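Local coordinates for protein B-N-acetylhexosaminidase (Streptomyces plicatus, PDB 5FCZ) that hydrolyses terminal beta-linked N-acetylhexosamine residues, probably by the substrate-assisted route of glycoside hydrolase family 20, in which the 2-acetamido group takes part, at residues A[254-259]-A[318-323]; A[364-369]-A[429-434]. One frame throughout, in Å; residues are numbered along the deposited sequence.

In the fold
The chain begins with a mixed sheet, strands 33-36 to 144-153, and then enters a (beta/alpha)8 barrel of the TIM type. Contact 1 comes first. It joins the loop after strand 246-250 to the loop after strand 313-315, closing 58 intervening residues at the mouth of the barrel. Contact 2 opens only after contact 1 has closed. It joins strand 363-366 to the loop before strand 440-447, closing 59 residues that include helix 374-385 and strand 389-392. The two contacts follow in series, so they neither nest nor cross. Their centres lie about 22 Å apart. They meet at the bound TNX, where W367 packs against D319 and E320.

Contact 1: residues A[254-259]-A[318-323]; sequences PGHTNA and GDEAHS. With TNX (1,5-anhydro-2-deoxy-2-(ethanethioylamino)-D-arabino-hex-1-enitol), chain B.
One ring nitrogen of H256, NE2, lies within 3.0 Å of two carboxylates that are neighbours in sequence, OD2 of D319 and OE1 of E320, yet bonds to one of them. The site lies at the mouth of the TIM barrel. The D319-E320 pair is consistent with the conserved Asp-Glu pair of family 20 hexosaminidases. Of the two, E320 takes the hydrogen bond from NE2. The bond runs from NE2 of H256 to OE1 of E320 over 2.7 Å, on the anti lone pair, and is somewhat bent at 149°. Ring and carboxylate are nearly coplanar, and OE1 lies at the ring edge. OD2 of D319 lies oblique to the ring, at a poor angle for a bond. ND1 of H256 bonds to D197, so both ring nitrogens are engaged and ring rotation is restrained.

D319 turns its carboxylate to the ligand instead. Its CG sits between the backbone N and the carbonyl carbon (chi1 61°), which brings OD2 within 2.9 Å of the TNX N2 that donates to it. This grip would help orient the thioacetamido arm, the counterpart of a substrate acetamido group.

Two waters stitch the backbones together. One accepts from G255 N and donates to D319 O. The other accepts from H256 N and donates to E320 O. The two backbones come close at G255 and A321: a beta carbon on G255 would clash with A321 CA. Beside it, P254, which follows a cis peptide bond, packs its ring on A321, with CG of P254 4.0 Å from CB of A321.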
ATOM      1  N   PRO A 254       8.932  -3.083 -20.865  1.00 23.37           N
ATOM      2  CA  PRO A 254      10.258  -2.828 -21.430  1.00 16.69           C
ATOM      3  C   PRO A 254      10.591  -1.355 -21.430  1.00 21.92           C
ATOM      4  O   PRO A 254      11.688  -0.995 -21.846  1.00 23.74           O
ATOM      5  CB  PRO A 254      10.126  -3.355 -22.844  1.00 21.05           C
ATOM      6  CG  PRO A 254       8.720  -2.978 -23.228  1.00 26.91           C
ATOM      7  CD  PRO A 254       7.916  -3.185 -21.936  1.00 27.74           C
ATOM      8  N   GLY A 255       9.649  -0.507 -21.003  1.00 21.18           N
ATOM      9  CA  GLY A 255       9.898   0.910 -20.848  1.00 25.04           C
ATOM     10  C   GLY A 255      10.266   1.256 -19.411  1.00 22.77           C
ATOM     11  O   GLY A 255      10.317   0.396 -18.537  1.00 23.49           O
ATOM     12  N   HIS A 256      10.523   2.547 -19.178  1.00 21.54           N
ATOM     13  CA  HIS A 256      11.016   3.018 -17.882  1.00 23.80           C
ATOM     14  C   HIS A 256      12.272   2.231 -17.457  1.00 23.03           C
ATOM     15  O   HIS A 256      12.444   1.829 -16.304  1.00 22.83           O
ATOM     16  CB  HIS A 256       9.890   2.937 -16.825  1.00 19.60           C
ATOM     17  CG  HIS A 256       8.864   4.006 -16.978  1.00 19.32           C
ATOM     18  ND1 HIS A 256       9.035   5.278 -16.479  1.00 20.30           N
ATOM     19  CD2 HIS A 256       7.672   4.009 -17.622  1.00 24.95           C
ATOM     20  CE1 HIS A 256       7.980   6.009 -16.795  1.00 23.37           C
ATOM     21  NE2 HIS A 256       7.142   5.264 -17.491  1.00 25.78           N
ATOM     22  N   THR A 257      13.170   2.003 -18.407  1.00 24.11           N
ATOM     23  CA  THR A 257      14.285   1.083 -18.223  1.00 19.81           C
ATOM     24  C   THR A 257      15.641   1.766 -18.358  1.00 19.05           C
ATOM     25  O   THR A 257      16.650   1.069 -18.435  1.00 21.04           O
ATOM     26  CB  THR A 257      14.196  -0.061 -19.235  1.00 23.68           C
ATOM     27  OG1 THR A 257      13.804   0.472 -20.507  1.00 24.55           O
ATOM     28  CG2 THR A 257      13.198  -1.101 -18.779  1.00 21.58           C
ATOM     29  N   ASN A 258      15.708   3.102 -18.340  1.00 19.39           N
ATOM     30  CA  ASN A 258      16.989   3.764 -18.597  1.00 21.44           C
ATOM     31  C   ASN A 258      18.077   3.393 -17.591  1.00 23.24           C
ATOM     32  O   ASN A 258      19.241   3.271 -17.974  1.00 23.08           O
ATOM     33  CB  ASN A 258      16.860   5.284 -18.619  1.00 28.88           C
ATOM     34  CG  ASN A 258      18.118   5.933 -19.155  1.00 24.04           C
ATOM     35  OD1 ASN A 258      18.400   5.811 -20.335  1.00 23.38           O
ATOM     36  ND2 ASN A 258      18.915   6.563 -18.281  1.00 23.50           N
ATOM     37  N   ALA A 259      17.759   3.281 -16.302  1.00 24.60           N
ATOM     38  CA  ALA A 259      18.839   2.997 -15.356  1.00 28.90           C
ATOM     39  C   ALA A 259      19.538   1.695 -15.717  1.00 26.26           C
ATOM     40  O   ALA A 259      20.769   1.583 -15.625  1.00 27.14           O
ATOM     41  CB  ALA A 259      18.327   2.934 -13.927  1.00 20.58           C
ATOM     42  N   GLY A 318       5.163  -2.342 -17.638  1.00 16.51           N
ATOM     43  CA  GLY A 318       4.653  -2.261 -18.989  1.00 22.01           C
ATOM     44  C   GLY A 318       4.063  -0.917 -19.386  1.00 22.68           C
ATOM     45  O   GLY A 318       3.548  -0.793 -20.500  1.00 19.18           O
ATOM     46  N   ASP A 319       4.120   0.082 -18.514  1.00 26.25           N
ATOM     47  CA  ASP A 319       3.555   1.389 -18.795  1.00 19.25           C
ATOM     48  C   ASP A 319       4.487   2.230 -19.654  1.00 22.76           C
ATOM     49  O   ASP A 319       5.714   2.157 -19.532  1.00 25.63           O
ATOM     50  CB  ASP A 319       3.308   2.155 -17.496  1.00 20.83           C
ATOM     51  CG  ASP A 319       4.586   2.380 -16.729  1.00 28.30           C
ATOM     52  OD1 ASP A 319       5.246   1.330 -16.451  1.00 21.75           O
ATOM     53  OD2 ASP A 319       4.930   3.576 -16.457  1.00 19.89           O
ATOM     54  N   GLU A 320       3.878   3.052 -20.507  1.00 21.47           N
ATOM     55  CA  GLU A 320       4.547   4.138 -21.218  1.00 20.28           C
ATOM     56  C   GLU A 320       5.804   3.655 -21.923  1.00 22.90           C
ATOM     57  O   GLU A 320       6.844   4.327 -21.921  1.00 17.16           O
ATOM     58  CB  GLU A 320       4.853   5.296 -20.274  1.00 22.90           C
ATOM     59  CG  GLU A 320       3.619   5.820 -19.592  1.00 24.07           C
ATOM     60  CD  GLU A 320       3.945   6.925 -18.622  1.00 24.27           C
ATOM     61  OE1 GLU A 320       5.018   6.811 -17.984  1.00 27.87           O
ATOM     62  OE2 GLU A 320       3.138   7.886 -18.493  1.00 27.16           O
ATOM     63  N   ALA A 321       5.695   2.491 -22.567  1.00 21.92           N
ATOM     64  CA  ALA A 321       6.733   2.033 -23.499  1.00 25.02           C
ATOM     65  C   ALA A 321       6.560   2.702 -24.873  1.00 26.26           C
ATOM     66  O   ALA A 321       6.343   2.053 -25.893  1.00 28.27           O
ATOM     67  CB  ALA A 321       6.709   0.512 -23.622  1.00 26.61           C
ATOM     68  N   HIS A 322       6.693   4.033 -24.883  1.00 25.58           N
ATOM     69  CA  HIS A 322       6.401   4.843 -26.052  1.00 26.22           C
ATOM     70  C   HIS A 322       7.549   4.882 -27.063  1.00 30.38           C
ATOM     71  O   HIS A 322       7.403   5.517 -28.117  1.00 35.13           O
ATOM     72  CB  HIS A 322       6.047   6.273 -25.628  1.00 20.61           C
ATOM     73  CG  HIS A 322       4.844   6.388 -24.745  1.00 20.85           C
ATOM     74  ND1 HIS A 322       3.722   5.600 -24.896  1.00 23.70           N
ATOM     75  CD2 HIS A 322       4.568   7.241 -23.725  1.00 26.26           C
ATOM     76  CE1 HIS A 322       2.818   5.942 -23.992  1.00 24.41           C
ATOM     77  NE2 HIS A 322       3.302   6.946 -23.274  1.00 27.93           N
ATOM     78  N   SER A 323       8.696   4.268 -26.770  1.00 34.50           N
ATOM     79  CA  SER A 323       9.719   4.001 -27.782  1.00 29.04           C
ATOM     80  C   SER A 323       9.745   2.538 -28.170  1.00 28.81           C
ATOM     81  O   SER A 323      10.744   2.076 -28.731  1.00 32.09           O
ATOM     82  CB  SER A 323      11.114   4.397 -27.315  1.00 29.58           C
ATOM     83  OG  SER A 323      11.114   5.739 -26.851  1.00 51.95           O
TER
HETATM   84  C1  TNX B 601       3.054   8.135 -15.126  1.00 33.26           C
HETATM   85  S7  TNX B 601       1.540   6.286 -13.680  1.00 24.92           S
HETATM   86  C2  TNX B 601       3.798   7.088 -14.841  1.00 26.70           C
HETATM   87  C3  TNX B 601       4.933   7.216 -13.817  1.00 20.37           C
HETATM   88  C4  TNX B 601       4.828   8.645 -13.230  1.00 18.11           C
HETATM   89  C5  TNX B 601       3.349   8.989 -12.942  1.00 20.33           C
HETATM   90  C6  TNX B 601       3.249  10.440 -12.496  1.00 21.24           C
HETATM   91  C7  TNX B 601       2.427   5.242 -14.631  1.00 23.56           C
HETATM   92  C8  TNX B 601       2.138   3.756 -14.648  1.00 20.26           C
HETATM   93  N2  TNX B 601       3.427   5.785 -15.315  1.00 23.63           N
HETATM   94  O3  TNX B 601       6.163   6.940 -14.419  1.00 24.58           O
HETATM   95  O4  TNX B 601       5.579   8.690 -12.060  1.00 21.79           O
HETATM   96  O5  TNX B 601       2.504   8.846 -14.100  1.00 26.96           O
HETATM   97  O6  TNX B 601       2.067  10.616 -11.763  1.00 24.95           O
HETATM   98  O   HOH W   1       7.296  -0.282 -19.531  1.00 19.85           O
HETATM   99  O   HOH W   2       9.670   4.272 -21.685  1.00 18.74           O

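Contact 2: residues A[364-369]-A[429-434]; sequences VQYWGL and AGYLPG. With TNX (1,5-anhydro-2-deoxy-2-(ethanethioylamino)-D-arabino-hex-1-enitol), chain B.
Apolar packing joins Y366 to Y431 and L432. Y366 ends strand 363-366 of the TIM barrel, and the other two lie in the loop before strand 440-447. CD1 of L432 sits over one face of the Y366 ring. It makes a CH-pi contact 4.0 Å from the ring centroid, 17° off the normal. The backbone N of G368 lies over the opposite face, so the ring is sandwiched. The side chains of Y366 and Y431 cross at about a right angle. CE2 of Y366 meets the edge of the Y431 ring, 4.0 Å from its CE2. Y366 reaches outward with CG anti to the backbone N (chi1 175°), also touching helix 374-385.

The polar link is a single water. It bonds to both tyrosine hydroxyls and donates weakly to L369 O. A side chain at G368 would clash with the Y366 hydroxyl.

Ligand contact falls to W367, whose side chain takes no part in the packing above. Its indole lies flat against the thioacetamido arm of TNX, with the methyl carbon C8 over the ring centre. NE1 bonds to Q352, which helps fix the ring's rotation. With an alanine here, the flat wall beside the thioacetamido arm would be gone, and the arm, still held at N2 by D319, would probably be less restrained on the side of C8 and S7. The sulfur S7 of TNX lies over the rim of the same face, 3.5 Å from CE3 of W367.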
ATOM      1  N   VAL A 364      -3.986  -6.882 -13.958  1.00 20.16           N
ATOM      2  CA  VAL A 364      -3.513  -5.628 -14.527  1.00 19.52           C
ATOM      3  C   VAL A 364      -4.008  -4.488 -13.667  1.00 21.64           C
ATOM      4  O   VAL A 364      -5.100  -4.530 -13.088  1.00 23.47           O
ATOM      5  CB  VAL A 364      -3.938  -5.404 -15.998  1.00 19.27           C
ATOM      6  CG1 VAL A 364      -3.293  -6.434 -16.871  1.00 20.45           C
ATOM      7  CG2 VAL A 364      -5.459  -5.413 -16.152  1.00 25.60           C
ATOM      8  N   GLN A 365      -3.200  -3.450 -13.620  1.00 21.09           N
ATOM      9  CA  GLN A 365      -3.430  -2.302 -12.774  1.00 21.21           C
ATOM     10  C   GLN A 365      -3.843  -1.164 -13.681  1.00 21.47           C
ATOM     11  O   GLN A 365      -3.048  -0.702 -14.501  1.00 22.29           O
ATOM     12  CB  GLN A 365      -2.171  -1.972 -11.990  1.00 19.20           C
ATOM     13  CG  GLN A 365      -2.397  -0.836 -11.089  1.00 24.01           C
ATOM     14  CD  GLN A 365      -1.342  -0.730 -10.036  1.00 25.40           C
ATOM     15  OE1 GLN A 365      -0.385  -1.533 -10.001  1.00 18.87           O
ATOM     16  NE2 GLN A 365      -1.496   0.271  -9.162  1.00 19.24           N
ATOM     17  N   TYR A 366      -5.082  -0.721 -13.544  1.00 23.89           N
ATOM     18  CA  TYR A 366      -5.624   0.316 -14.395  1.00 24.30           C
ATOM     19  C   TYR A 366      -5.301   1.678 -13.805  1.00 24.26           C
ATOM     20  O   TYR A 366      -5.689   1.967 -12.674  1.00 28.50           O
ATOM     21  CB  TYR A 366      -7.125   0.144 -14.532  1.00 26.71           C
ATOM     22  CG  TYR A 366      -7.790   1.266 -15.305  1.00 23.91           C
ATOM     23  CD1 TYR A 366      -7.817   1.262 -16.695  1.00 23.84           C
ATOM     24  CD2 TYR A 366      -8.375   2.339 -14.638  1.00 26.66           C
ATOM     25  CE1 TYR A 366      -8.435   2.292 -17.395  1.00 28.41           C
ATOM     26  CE2 TYR A 366      -8.981   3.367 -15.323  1.00 23.52           C
ATOM     27  CZ  TYR A 366      -9.025   3.334 -16.699  1.00 25.86           C
ATOM     28  OH  TYR A 366      -9.636   4.361 -17.384  1.00 27.19           O
ATOM     29  N   TRP A 367      -4.612   2.520 -14.580  1.00 22.10           N
ATOM     30  CA  TRP A 367      -4.222   3.844 -14.119  1.00 23.11           C
ATOM     31  C   TRP A 367      -4.766   4.938 -15.022  1.00 24.82           C
ATOM     32  O   TRP A 367      -4.254   6.060 -15.015  1.00 21.62           O
ATOM     33  CB  TRP A 367      -2.701   3.955 -13.993  1.00 19.63           C
ATOM     34  CG  TRP A 367      -1.904   3.709 -15.227  1.00 20.58           C
ATOM     35  CD1 TRP A 367      -1.664   2.522 -15.797  1.00 18.73           C
ATOM     36  CD2 TRP A 367      -1.213   4.693 -16.025  1.00 21.73           C
ATOM     37  NE1 TRP A 367      -0.871   2.683 -16.920  1.00 21.02           N
ATOM     38  CE2 TRP A 367      -0.593   4.013 -17.078  1.00 19.93           C
ATOM     39  CE3 TRP A 367      -1.084   6.078 -15.954  1.00 25.09           C
ATOM     40  CZ2 TRP A 367       0.151   4.660 -18.045  1.00 20.59           C
ATOM     41  CZ3 TRP A 367      -0.350   6.720 -16.917  1.00 25.59           C
ATOM     42  CH2 TRP A 367       0.267   6.010 -17.948  1.00 28.87           C
ATOM     43  N   GLY A 368      -5.811   4.634 -15.779  1.00 27.85           N
ATOM     44  CA  GLY A 368      -6.503   5.639 -16.551  1.00 21.22           C
ATOM     45  C   GLY A 368      -7.298   6.583 -15.667  1.00 27.66           C
ATOM     46  O   GLY A 368      -7.292   6.504 -14.439  1.00 26.76           O
ATOM     47  N   LEU A 369      -7.979   7.516 -16.330  1.00 25.17           N
ATOM     48  CA  LEU A 369      -8.723   8.589 -15.698  1.00 25.50           C
ATOM     49  C   LEU A 369     -10.045   8.756 -16.436  1.00 32.07           C
ATOM     50  O   LEU A 369     -10.346   8.017 -17.382  1.00 29.36           O
ATOM     51  CB  LEU A 369      -7.992   9.925 -15.747  1.00 23.64           C
ATOM     52  CG  LEU A 369      -6.540  10.180 -16.077  1.00 30.52           C
ATOM     53  CD1 LEU A 369      -6.102   9.601 -17.360  1.00 33.08           C
ATOM     54  CD2 LEU A 369      -6.404  11.704 -16.148  1.00 21.74           C
ATOM     55  N   ALA A 429     -16.736  -0.999  -8.027  1.00 28.69           N
ATOM     56  CA  ALA A 429     -17.461  -2.119  -8.627  1.00 38.14           C
ATOM     57  C   ALA A 429     -18.102  -1.740  -9.964  1.00 32.57           C
ATOM     58  O   ALA A 429     -18.116  -2.541 -10.904  1.00 40.34           O
ATOM     59  CB  ALA A 429     -18.509  -2.628  -7.661  1.00 32.39           C
ATOM     60  N   GLY A 430     -18.618  -0.539 -10.084  1.00 24.07           N
ATOM     61  CA  GLY A 430     -18.991  -0.099 -11.420  1.00 48.02           C
ATOM     62  C   GLY A 430     -18.130   0.993 -12.047  1.00 38.32           C
ATOM     63  O   GLY A 430     -18.599   1.725 -12.914  1.00 40.31           O
ATOM     64  N   TYR A 431     -16.865   1.116 -11.664  1.00 33.60           N
ATOM     65  CA  TYR A 431     -16.130   2.286 -12.122  1.00 33.53           C
ATOM     66  C   TYR A 431     -15.731   2.147 -13.587  1.00 26.71           C
ATOM     67  O   TYR A 431     -15.654   3.143 -14.304  1.00 28.60           O
ATOM     68  CB  TYR A 431     -14.915   2.540 -11.224  1.00 26.83           C
ATOM     69  CG  TYR A 431     -14.011   3.637 -11.712  1.00 25.36           C
ATOM     70  CD1 TYR A 431     -14.194   4.960 -11.333  1.00 27.53           C
ATOM     71  CD2 TYR A 431     -12.965   3.337 -12.564  1.00 31.30           C
ATOM     72  CE1 TYR A 431     -13.342   5.967 -11.818  1.00 26.53           C
ATOM     73  CE2 TYR A 431     -12.137   4.298 -13.048  1.00 28.22           C
ATOM     74  CZ  TYR A 431     -12.306   5.605 -12.682  1.00 31.37           C
ATOM     75  OH  TYR A 431     -11.414   6.516 -13.248  1.00 36.06           O
ATOM     76  N   LEU A 432     -15.487   0.943 -14.059  1.00 31.79           N
ATOM     77  CA  LEU A 432     -15.000   0.794 -15.409  1.00 28.71           C
ATOM     78  C   LEU A 432     -16.132   0.333 -16.301  1.00 31.44           C
ATOM     79  O   LEU A 432     -16.741  -0.708 -16.020  1.00 34.67           O
ATOM     80  CB  LEU A 432     -13.864  -0.199 -15.450  1.00 34.67           C
ATOM     81  CG  LEU A 432     -12.929  -0.049 -16.617  1.00 34.61           C
ATOM     82  CD1 LEU A 432     -12.186   1.252 -16.477  1.00 37.25           C
ATOM     83  CD2 LEU A 432     -11.966  -1.202 -16.612  1.00 42.80           C
ATOM     84  N   PRO A 433     -16.458   1.061 -17.360  1.00 35.57           N
ATOM     85  CA  PRO A 433     -17.593   0.665 -18.195  1.00 34.33           C
ATOM     86  C   PRO A 433     -17.389  -0.718 -18.778  1.00 31.29           C
ATOM     87  O   PRO A 433     -16.380  -0.989 -19.439  1.00 29.60           O
ATOM     88  CB  PRO A 433     -17.616   1.728 -19.291  1.00 30.17           C
ATOM     89  CG  PRO A 433     -16.946   2.894 -18.696  1.00 40.73           C
ATOM     90  CD  PRO A 433     -15.882   2.339 -17.796  1.00 29.91           C
ATOM     91  N   GLY A 434     -18.371  -1.587 -18.537  1.00 26.56           N
ATOM     92  CA  GLY A 434     -18.398  -2.887 -19.155  1.00 32.17           C
ATOM     93  C   GLY A 434     -17.622  -3.946 -18.426  1.00 34.36           C
ATOM     94  O   GLY A 434     -17.705  -5.124 -18.811  1.00 33.57           O
TER
HETATM   95  C1  TNX B 601       3.054   8.135 -15.126  1.00 33.26           C
HETATM   96  S7  TNX B 601       1.540   6.286 -13.680  1.00 24.92           S
HETATM   97  C2  TNX B 601       3.798   7.088 -14.841  1.00 26.70           C
HETATM   98  C3  TNX B 601       4.933   7.216 -13.817  1.00 20.37           C
HETATM   99  C4  TNX B 601       4.828   8.645 -13.230  1.00 18.11           C
HETATM  100  C5  TNX B 601       3.349   8.989 -12.942  1.00 20.33           C
HETATM  101  C6  TNX B 601       3.249  10.440 -12.496  1.00 21.24           C
HETATM  102  C7  TNX B 601       2.427   5.242 -14.631  1.00 23.56           C
HETATM  103  C8  TNX B 601       2.138   3.756 -14.648  1.00 20.26           C
HETATM  104  N2  TNX B 601       3.427   5.785 -15.315  1.00 23.63           N
HETATM  105  O3  TNX B 601       6.163   6.940 -14.419  1.00 24.58           O
HETATM  106  O4  TNX B 601       5.579   8.690 -12.060  1.00 21.79           O
HETATM  107  O5  TNX B 601       2.504   8.846 -14.100  1.00 26.96           O
HETATM  108  O6  TNX B 601       2.067  10.616 -11.763  1.00 24.95           O
HETATM  109  O   HOH W   3     -11.213   5.693 -15.667  1.00 20.95           O